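Local coordinates for IPT/TIG domain-containing protein BACOVA_02650 (Bacteroides ovatus, PDB 5E7H) that binds polysaccharide at the cell surface and probably captures xyloglucan before its transport into the periplasm for degradation, at residues A[179-184]-A[215-220]. Sequence-based numbering, arbitrary orientation.
Sequences IAMCEN and SSVVAD
The end of strand 176-181 and the loop 215-220 come closest at Ala180 and Val217, whose CA atoms lie 5.9 Å apart, yet no direct hydrogen bond joins the two backbones. Strand 176-181 belongs to a five-stranded antiparallel sheet of the xyloglucan-binding domain and runs into a type I' beta turn, Met181 to Asn184, closed by Asn184 N bonding to Met181 O; the opposing loop leads toward helix 223-227. Val217 has the largest share of the contact. Its CG2 methyl sits beside the Met181 side chain, 3.6 Å from Met181 CG, while its CB faces the carbonyl oxygen of Ile179. Met181 CG lies anti to the carbonyl carbon (chi1 -69°) and the chain continues extended, carrying SD past Val217 to the Val218 CG2 methyl at 3.8 Å. Ile234 from the adjacent strand 233-240 and Leu162 from strand 160-168 of the other sheet also touch the Met181 side chain, which places it between the two sheets of the domain. An alanine in place of Met181 would probably leave the CG2 methyls of Val217 and Val218 without the CG and SD they pack on and open a gap between loop and strand. Waters span the remaining distance between the backbones. One accepts from Met181 N at 2.9 Å and lies within bonding distance of Asn184 O and Val217 O; a second lies between Met181 O and Val217 O. At the turn end, Asn184 ND2 comes alongside Ala219 CB, and a third water accepts from both Asn184 ND2 and Ala219 N, donating in turn to Asp220 OD2 at 2.9 Å, while Asp220 OD1 forms a salt bridge with Arg229 NH1.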
loop_
_atom_site.group_PDB
_atom_site.type_symbol
_atom_site.label_atom_id
_atom_site.label_comp_id
_atom_site.label_asym_id
_atom_site.label_seq_id
_atom_site.Cartn_x
_atom_site.Cartn_y
_atom_site.Cartn_z
ATOM N N ILE A 179 10.381 4.457 -8.843
ATOM C CA ILE A 179 10.728 4.024 -7.485
ATOM C C ILE A 179 12.099 3.340 -7.562
ATOM O O ILE A 179 12.297 2.396 -8.348
ATOM C CB ILE A 179 9.687 3.071 -6.887
ATOM C CG1 ILE A 179 8.311 3.758 -6.838
ATOM C CG2 ILE A 179 10.129 2.640 -5.490
ATOM C CD1 ILE A 179 7.156 2.863 -6.309
ATOM N N ALA A 180 13.045 3.840 -6.774
ATOM C CA ALA A 180 14.421 3.340 -6.779
ATOM C C ALA A 180 14.825 3.019 -5.349
ATOM O O ALA A 180 14.349 3.656 -4.410
ATOM C CB ALA A 180 15.361 4.351 -7.373
ATOM N N MET A 181 15.704 2.034 -5.187
ATOM C CA MET A 181 16.274 1.704 -3.889
ATOM C C MET A 181 17.796 1.565 -3.981
ATOM O O MET A 181 18.341 1.128 -5.002
ATOM C CB MET A 181 15.677 0.409 -3.355
ATOM C CG MET A 181 14.227 0.505 -2.957
ATOM S SD MET A 181 13.630 -1.121 -2.484
ATOM C CE MET A 181 11.954 -0.699 -2.062
ATOM N N CYS A 182 18.466 1.926 -2.894
ATOM C CA CYS A 182 19.919 1.744 -2.724
ATOM C C CYS A 182 20.761 2.436 -3.792
ATOM O O CYS A 182 21.881 2.008 -4.100
ATOM C CB CYS A 182 20.283 0.268 -2.705
ATOM S SG CYS A 182 19.399 -0.681 -1.457
ATOM N N GLU A 183 20.215 3.508 -4.344
ATOM C CA GLU A 183 20.839 4.269 -5.421
ATOM C C GLU A 183 21.193 3.390 -6.617
ATOM O O GLU A 183 22.071 3.733 -7.410
ATOM C CB GLU A 183 22.081 5.025 -4.911
ATOM C CG GLU A 183 21.696 6.152 -3.965
ATOM C CD GLU A 183 22.801 7.157 -3.736
ATOM O OE1 GLU A 183 23.739 7.226 -4.559
ATOM O OE2 GLU A 183 22.722 7.884 -2.724
ATOM N N ASN A 184 20.483 2.276 -6.780
ATOM C CA ASN A 184 20.688 1.438 -7.957
ATOM C C ASN A 184 19.670 1.819 -9.011
ATOM O O ASN A 184 18.651 1.173 -9.185
ATOM C CB ASN A 184 20.596 -0.052 -7.625
ATOM C CG ASN A 184 20.977 -0.916 -8.814
ATOM O OD1 ASN A 184 21.322 -0.391 -9.874
ATOM N ND2 ASN A 184 20.953 -2.232 -8.644
ATOM N N SER A 215 11.529 -7.452 -7.380
ATOM C CA SER A 215 12.509 -7.559 -8.458
ATOM C C SER A 215 12.389 -6.430 -9.491
ATOM O O SER A 215 13.315 -6.235 -10.294
ATOM C CB SER A 215 12.375 -8.915 -9.161
ATOM O OG SER A 215 11.106 -9.057 -9.784
ATOM N N SER A 216 11.263 -5.713 -9.499
ATOM C CA SER A 216 11.111 -4.595 -10.435
ATOM C C SER A 216 11.840 -3.345 -9.952
ATOM O O SER A 216 11.956 -2.383 -10.721
ATOM C CB SER A 216 9.638 -4.282 -10.685
ATOM O OG SER A 216 9.042 -3.675 -9.571
ATOM N N VAL A 217 12.362 -3.351 -8.721
ATOM C CA VAL A 217 13.162 -2.212 -8.256
ATOM C C VAL A 217 14.492 -2.684 -7.630
ATOM O O VAL A 217 15.380 -1.861 -7.427
ATOM C CB VAL A 217 12.333 -1.225 -7.312
ATOM C CG1 VAL A 217 10.902 -1.593 -7.156
ATOM C CG2 VAL A 217 13.029 -0.801 -6.038
ATOM N N VAL A 218 14.689 -4.001 -7.476
ATOM C CA VAL A 218 15.889 -4.562 -6.856
ATOM C C VAL A 218 16.465 -5.653 -7.758
ATOM O O VAL A 218 15.732 -6.558 -8.158
ATOM C CB VAL A 218 15.561 -5.146 -5.450
ATOM C CG1 VAL A 218 16.743 -5.977 -4.909
ATOM C CG2 VAL A 218 15.137 -4.019 -4.475
ATOM N N ALA A 219 17.765 -5.570 -8.058
ATOM C CA ALA A 219 18.413 -6.481 -9.002
ATOM C C ALA A 219 19.088 -7.691 -8.344
ATOM O O ALA A 219 19.506 -8.627 -9.034
ATOM C CB ALA A 219 19.438 -5.727 -9.808
ATOM N N ASP A 220 19.218 -7.659 -7.026
ATOM C CA ASP A 220 19.954 -8.679 -6.286
ATOM C C ASP A 220 19.195 -10.009 -6.186
ATOM O O ASP A 220 17.981 -10.066 -6.371
ATOM C CB ASP A 220 20.277 -8.137 -4.895
ATOM C CG ASP A 220 20.898 -6.754 -4.960
ATOM O OD1 ASP A 220 22.107 -6.666 -5.258
ATOM O OD2 ASP A 220 20.171 -5.759 -4.766
HETATM O O HOH W 1 16.209 0.773 -7.721
HETATM O O HOH W 2 17.703 -1.543 -5.786
HETATM O O HOH W 3 19.382 -3.649 -6.515
#